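SusD superfamily protein (PDB 3NQP) probably binds glycans at the outer surface of the cell, as SusD-family lipoproteins do when they serve sugar uptake across the outer membrane. Local coordinates at residues 391-396 with 400-405; 408-413 with 439-444; 426-429 with 433-436. All blocks are in the same frame, centred on the assembly; numbering follows the deposited sequence.

Contact 1: residues 391-396 with 400-405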
# COMPACT_ATOMS: atom_id res chain seq x y z
N GLU A 391 7.20 -14.18 -5.11
CA GLU A 391 6.43 -14.13 -6.34
C GLU A 391 7.34 -14.29 -7.57
O GLU A 391 7.01 -15.02 -8.49
CB GLU A 391 5.62 -12.85 -6.42
CG GLU A 391 4.71 -12.78 -7.64
CD GLU A 391 3.78 -11.60 -7.59
OE1 GLU A 391 3.51 -11.16 -6.45
OE2 GLU A 391 3.33 -11.15 -8.67
N ILE A 392 8.52 -13.65 -7.55
CA ILE A 392 9.50 -13.81 -8.64
C ILE A 392 9.93 -15.29 -8.72
O ILE A 392 9.96 -15.88 -9.81
CB ILE A 392 10.72 -12.88 -8.46
CG1 ILE A 392 10.32 -11.40 -8.68
CG2 ILE A 392 11.83 -13.28 -9.42
CD1 ILE A 392 11.39 -10.30 -8.17
N ALA A 393 10.22 -15.89 -7.55
CA ALA A 393 10.57 -17.30 -7.46
C ALA A 393 9.51 -18.19 -8.12
O ALA A 393 9.82 -19.10 -8.92
CB ALA A 393 10.79 -17.72 -5.94
N ASN A 394 8.26 -17.93 -7.80
CA ASN A 394 7.18 -18.70 -8.40
C ASN A 394 7.23 -18.58 -9.94
O ASN A 394 7.03 -19.58 -10.62
CB ASN A 394 5.78 -18.30 -7.88
CG ASN A 394 4.76 -19.38 -8.13
OD1 ASN A 394 5.12 -20.55 -8.24
ND2 ASN A 394 3.46 -19.01 -8.21
N MSE A 395 7.55 -17.39 -10.46
CA MSE A 395 7.64 -17.22 -11.92
C MSE A 395 8.80 -18.02 -12.51
O MSE A 395 8.67 -18.60 -13.60
CB MSE A 395 7.81 -15.75 -12.33
CG MSE A 395 6.59 -14.88 -12.16
SE MSE A 395 5.09 -15.39 -13.20
CE MSE A 395 5.70 -14.88 -14.98
N GLU A 396 9.92 -18.07 -11.80
CA GLU A 396 11.11 -18.83 -12.23
C GLU A 396 10.91 -20.32 -12.19
O GLU A 396 11.51 -21.05 -12.98
CB GLU A 396 12.30 -18.56 -11.33
CG GLU A 396 12.89 -17.17 -11.40
CD GLU A 396 13.89 -16.85 -10.26
OE1 GLU A 396 13.83 -17.40 -9.15
OE2 GLU A 396 14.73 -15.98 -10.46
N ALA A 400 11.50 -24.06 -4.00
CA ALA A 400 12.15 -24.06 -2.68
C ALA A 400 12.24 -22.62 -2.16
O ALA A 400 11.96 -22.38 -0.99
CB ALA A 400 13.54 -24.69 -2.75
N ALA A 401 12.53 -21.66 -3.03
CA ALA A 401 12.64 -20.24 -2.60
C ALA A 401 11.26 -19.65 -2.26
O ALA A 401 11.14 -18.85 -1.32
CB ALA A 401 13.39 -19.34 -3.67
N VAL A 402 10.21 -20.05 -2.99
CA VAL A 402 8.83 -19.63 -2.64
C VAL A 402 8.55 -19.95 -1.18
O VAL A 402 8.16 -19.08 -0.37
CB VAL A 402 7.77 -20.28 -3.51
CG1 VAL A 402 6.37 -19.97 -2.92
CG2 VAL A 402 7.89 -19.80 -4.98
N ALA A 403 8.78 -21.21 -0.84
CA ALA A 403 8.54 -21.73 0.50
C ALA A 403 9.41 -21.05 1.53
O ALA A 403 8.95 -20.77 2.62
CB ALA A 403 8.79 -23.25 0.53
N LYS A 404 10.68 -20.82 1.20
CA LYS A 404 11.61 -20.16 2.10
C LYS A 404 11.08 -18.81 2.53
O LYS A 404 11.09 -18.46 3.70
CB LYS A 404 12.99 -20.01 1.46
CG LYS A 404 14.07 -19.24 2.26
CD LYS A 404 15.37 -19.10 1.47
CE LYS A 404 15.25 -18.07 0.32
NZ LYS A 404 16.44 -18.05 -0.57
N TYR A 405 10.70 -18.00 1.56
CA TYR A 405 10.29 -16.63 1.88
C TYR A 405 8.94 -16.58 2.62
O TYR A 405 8.76 -15.79 3.54
CB TYR A 405 10.21 -15.82 0.60
CG TYR A 405 11.57 -15.42 0.08
CD1 TYR A 405 12.41 -14.64 0.85
CD2 TYR A 405 12.00 -15.79 -1.18
CE1 TYR A 405 13.66 -14.22 0.36
CE2 TYR A 405 13.26 -15.37 -1.66
CZ TYR A 405 14.07 -14.59 -0.88
OH TYR A 405 15.32 -14.19 -1.36
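V402 and A393 face each other across an antiparallel helix pair and bury the most surface between residues 391-396 and 400-405. V402 works through one branch: CG1 stands anti to its own backbone N (chi1 171°), which leaves CG2 to run out toward the other helix. There CG2 presses on backbone as much as on side chain, lying 3.4 Å from the peptide N of N394 and 3.9 Å from N394 CB. The same methyl also meets A393 CB at 3.7 Å. A393 CB in turn rests against the backbone of the opposite helix, 3.8 Å from V402 N. A401 completes the patch methyl against methyl, its CB 3.8 Å from A393 CB. Because every side chain in the seam except that of V402 and the base of N394 is a single methyl group, the backbones come close: the CA atoms of A393 and V402 are 5.6 Å apart and the segment axes approach to 8.1 Å, at 164°. No hydrogen bond crosses this apolar seam. The amide of N394 leaves it, giving its ND2 hydrogens to the E435 carboxylate and the F431 carbonyl. The two helices form a hairpin consistent with the TPR-like helical build of SusD proteins; helix 431-445 lies along its N394 side, and helices 228-241 and 200-216 pack on I392.

Contact 2: residues 408-413 with 439-444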
# COMPACT_ATOMS: atom_id res chain seq x y z
N LEU A 408 9.76 -17.59 6.24
CA LEU A 408 10.40 -16.52 6.97
C LEU A 408 9.32 -15.60 7.59
O LEU A 408 9.36 -15.30 8.77
CB LEU A 408 11.28 -15.66 6.06
CG LEU A 408 12.71 -16.16 5.87
CD1 LEU A 408 13.40 -15.38 4.71
CD2 LEU A 408 13.51 -16.11 7.19
N VAL A 409 8.34 -15.19 6.78
CA VAL A 409 7.26 -14.31 7.27
C VAL A 409 6.37 -15.02 8.28
O VAL A 409 6.08 -14.45 9.34
CB VAL A 409 6.45 -13.74 6.10
CG1 VAL A 409 5.31 -12.88 6.62
CG2 VAL A 409 7.42 -13.00 5.13
N ARG A 410 5.96 -16.28 7.99
CA ARG A 410 5.11 -17.01 8.94
C ARG A 410 5.80 -17.21 10.26
O ARG A 410 5.17 -17.12 11.31
CB ARG A 410 4.69 -18.37 8.43
CG ARG A 410 3.78 -18.29 7.23
CD ARG A 410 3.19 -19.63 6.88
NE ARG A 410 2.31 -19.59 5.70
CZ ARG A 410 1.66 -20.65 5.23
NH1 ARG A 410 1.75 -21.84 5.84
NH2 ARG A 410 0.87 -20.51 4.18
N LYS A 411 7.08 -17.56 10.21
CA LYS A 411 7.76 -17.92 11.44
C LYS A 411 7.74 -16.70 12.36
O LYS A 411 7.50 -16.82 13.55
CB LYS A 411 9.17 -18.41 11.17
CG LYS A 411 10.00 -18.63 12.50
CD LYS A 411 11.43 -19.04 12.15
CE LYS A 411 12.23 -19.37 13.42
NZ LYS A 411 13.62 -19.85 13.07
N ARG A 412 7.97 -15.52 11.81
CA ARG A 412 7.88 -14.30 12.62
C ARG A 412 6.48 -14.10 13.19
O ARG A 412 6.34 -13.75 14.34
CB ARG A 412 8.31 -13.07 11.81
CG ARG A 412 8.59 -11.83 12.67
CD ARG A 412 7.31 -11.01 12.92
NE ARG A 412 6.87 -10.30 11.72
CZ ARG A 412 7.38 -9.14 11.28
NH1 ARG A 412 8.33 -8.53 11.97
NH2 ARG A 412 6.91 -8.57 10.16
N ALA A 413 5.45 -14.32 12.36
CA ALA A 413 4.06 -14.13 12.76
C ALA A 413 3.67 -14.97 13.97
O ALA A 413 3.00 -14.48 14.89
CB ALA A 413 3.11 -14.46 11.58
N LEU A 439 -0.22 -14.70 -2.06
CA LEU A 439 -1.33 -13.74 -1.89
C LEU A 439 -1.87 -13.78 -0.48
O LEU A 439 -2.06 -12.76 0.15
CB LEU A 439 -2.46 -13.98 -2.90
CG LEU A 439 -3.82 -13.24 -2.69
CD1 LEU A 439 -3.68 -11.80 -3.00
CD2 LEU A 439 -4.94 -13.89 -3.56
N HIS A 440 -2.12 -14.99 0.02
CA HIS A 440 -2.79 -15.11 1.31
C HIS A 440 -1.86 -14.72 2.46
O HIS A 440 -2.32 -14.27 3.47
CB HIS A 440 -3.38 -16.51 1.51
CG HIS A 440 -4.55 -16.81 0.62
ND1 HIS A 440 -4.90 -18.09 0.25
CD2 HIS A 440 -5.42 -15.98 -0.01
CE1 HIS A 440 -5.96 -18.03 -0.55
NE2 HIS A 440 -6.30 -16.77 -0.72
N GLU A 441 -0.54 -14.85 2.26
CA GLU A 441 0.41 -14.33 3.23
C GLU A 441 0.47 -12.79 3.20
O GLU A 441 0.54 -12.16 4.22
CB GLU A 441 1.80 -14.94 3.00
CG GLU A 441 2.66 -14.99 4.28
CD GLU A 441 2.04 -15.78 5.38
OE1 GLU A 441 1.43 -16.83 5.09
OE2 GLU A 441 2.13 -15.32 6.53
N LYS A 442 0.47 -12.20 2.01
CA LYS A 442 0.32 -10.74 1.87
C LYS A 442 -1.00 -10.25 2.48
O LYS A 442 -1.04 -9.20 3.10
CB LYS A 442 0.42 -10.32 0.41
CG LYS A 442 1.85 -10.37 -0.11
CD LYS A 442 2.06 -9.60 -1.45
CE LYS A 442 2.09 -8.08 -1.18
NZ LYS A 442 2.39 -7.31 -2.46
N ASP A 443 -2.07 -11.03 2.31
CA ASP A 443 -3.39 -10.66 2.84
C ASP A 443 -3.36 -10.54 4.35
O ASP A 443 -4.05 -9.71 4.91
CB ASP A 443 -4.44 -11.74 2.48
CG ASP A 443 -4.92 -11.65 1.05
OD1 ASP A 443 -4.60 -10.64 0.35
OD2 ASP A 443 -5.58 -12.64 0.61
N LYS A 444 -2.63 -11.43 5.00
CA LYS A 444 -2.44 -11.39 6.44
C LYS A 444 -1.41 -10.37 6.93
O LYS A 444 -1.61 -9.74 7.99
CB LYS A 444 -2.04 -12.75 6.95
CG LYS A 444 -3.12 -13.78 6.92
CD LYS A 444 -2.51 -15.12 7.32
CE LYS A 444 -3.48 -16.23 7.06
NZ LYS A 444 -3.00 -17.50 7.61
O HOH W 1 0.03 -18.00 3.22
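R410 and E441 meet in a salt bridge between residues 408-413 and 439-444, with R410 NE 3.0 Å from E441 OE1 and an N-H...O angle of 152°. The donor does not lie in the carboxylate plane but comes from above it, 50° out. The arginine chain is extended from CG to NE and passes the carboxylate at a slant, which brings NE to OE1; R410 CG lies 3.5 Å from both E441 OE1 and OE2. On the inner side V409 closes the packing, its CG1 4.0 Å from E441 OE2; the valine and the glutamate, bent at chi2 (59°), lie side by side, pointing opposite ways. This buried end is completed by R333, which forms a salt bridge with OE2, so that each carboxylate oxygen has an arginine partner and the glutamate is probably held ionised. The two helices belong to the C-terminal SusD-family region, whose helices are probably arranged in the TPR-like manner of the family; here side chains span the gap, the nearest CA atoms, those of R410 and E441, being 7.9 Å apart. The outer side is looser and wetter. Water 1 lies at the guanidinium edge, accepting from R410 NH2 at 2.8 Å and donating to E441 OE1 at 2.6 Å, a second route between the same two groups. R410 is partly exposed here, and its NH1 turns to the backbone carbonyl of Y423.

Contact 3: residues 426-429 with 433-436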
# COMPACT_ATOMS: atom_id res chain seq x y z
N PRO A 426 4.63 -26.24 2.95
CA PRO A 426 5.50 -27.25 2.35
C PRO A 426 5.70 -26.87 0.90
O PRO A 426 4.78 -26.34 0.28
CB PRO A 426 4.69 -28.55 2.48
CG PRO A 426 3.22 -28.12 2.48
CD PRO A 426 3.20 -26.67 2.97
N GLU A 427 6.89 -27.13 0.37
CA GLU A 427 7.18 -26.72 -0.98
C GLU A 427 6.34 -27.52 -1.97
O GLU A 427 5.93 -28.65 -1.67
CB GLU A 427 8.69 -26.81 -1.27
CG GLU A 427 9.23 -28.10 -1.87
CD GLU A 427 10.69 -27.92 -2.32
OE1 GLU A 427 11.51 -27.73 -1.43
OE2 GLU A 427 11.00 -27.95 -3.55
N THR A 428 6.06 -26.93 -3.13
CA THR A 428 5.25 -27.61 -4.13
C THR A 428 5.57 -27.08 -5.49
O THR A 428 5.95 -25.90 -5.65
CB THR A 428 3.74 -27.47 -3.90
OG1 THR A 428 3.06 -28.15 -4.97
CG2 THR A 428 3.29 -25.98 -3.82
N ALA A 429 5.40 -27.94 -6.49
CA ALA A 429 5.57 -27.58 -7.89
C ALA A 429 4.34 -26.89 -8.52
O ALA A 429 4.39 -26.36 -9.63
CB ALA A 429 5.96 -28.83 -8.72
N THR A 433 -0.87 -23.15 -6.29
CA THR A 433 -0.86 -23.27 -4.81
C THR A 433 0.12 -22.23 -4.26
O THR A 433 -0.16 -21.56 -3.28
CB THR A 433 -0.47 -24.67 -4.39
OG1 THR A 433 -1.37 -25.58 -5.00
CG2 THR A 433 -0.51 -24.88 -2.80
N ASN A 434 1.29 -22.11 -4.90
CA ASN A 434 2.30 -21.14 -4.54
C ASN A 434 1.79 -19.70 -4.68
O ASN A 434 1.97 -18.90 -3.76
CB ASN A 434 3.54 -21.26 -5.41
CG ASN A 434 4.42 -22.47 -5.05
OD1 ASN A 434 4.50 -22.91 -3.89
ND2 ASN A 434 5.08 -23.00 -6.07
N GLU A 435 1.23 -19.34 -5.83
CA GLU A 435 0.72 -17.95 -6.03
C GLU A 435 -0.31 -17.60 -4.97
O GLU A 435 -0.27 -16.52 -4.37
CB GLU A 435 0.12 -17.79 -7.43
CG GLU A 435 0.00 -16.38 -7.87
CD GLU A 435 1.27 -15.85 -8.54
OE1 GLU A 435 2.38 -16.36 -8.27
OE2 GLU A 435 1.15 -14.93 -9.36
N LEU A 436 -1.26 -18.50 -4.70
CA LEU A 436 -2.28 -18.25 -3.69
C LEU A 436 -1.72 -18.18 -2.27
O LEU A 436 -2.19 -17.39 -1.46
CB LEU A 436 -3.43 -19.24 -3.79
CG LEU A 436 -4.23 -19.25 -5.11
CD1 LEU A 436 -5.18 -20.44 -5.19
CD2 LEU A 436 -4.99 -17.87 -5.38
O HOH W 2 6.75 -24.14 -2.94
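N434 OD1, which faces T428, is approached by two polar partners, water 2 at 2.7 Å and the hydroxyl of Y425. T428 CG2 packs against the same oxygen at 3.3 Å. Water 2 also accepts from T428 N at 2.9 Å and probably links it to OD1, though its own protons may be shared among other acceptors. The other end of the same amide bonds to the loop directly: N434 ND2 donates to T428 O at 3.1 Å, with an N-H...O angle of 150°. That bond is oblique, the donor tilted 34° from the carbonyl plane. One side chain thus serves both the N-H and the C=O of T428, which is extended here, and its amide is fixed in rotation because each end has its own partner. ND2 has a second acceptor in N394 OD1. T428 OG1 stands anti to the backbone N (chi1 178°) and turns to the backbone N of D430, giving the i to i+2 bond of an ST turn just before the helix. The same rotation places CG2 over the start of the helix, 4.0 Å from T433 CB. T433 OG1 in turn bonds to D430 OD1, so the loop and the first helical turn are linked through D430 as well. The segment 426-429 belongs to the loop between helices 420-423 and 431-445, folded back over the N-terminal end of the latter; helix 399-414 packs alongside, with V402 against N434 and A400 and A403 against E427.

How the contacts relate
From the N terminus, contact 1 closes first, joining helix 382-396 to helix 399-414 across a short turn. Contact 2 opens further along that second helix and closes on helix 431-445, so contacts 1 and 2 follow in series with helix 399-414 shared. Contact 3 is nested inside the longer loop that contact 2 closes, and fastens the connection before helix 431-445 to that helix's beginning. Although separate along the chain, contacts 1 and 3 touch, through N394 with E435 and V402 with N434, their centres about 9 Å apart. Together the three link helices 382-396, 399-414 and 431-445 within the SusD-family region.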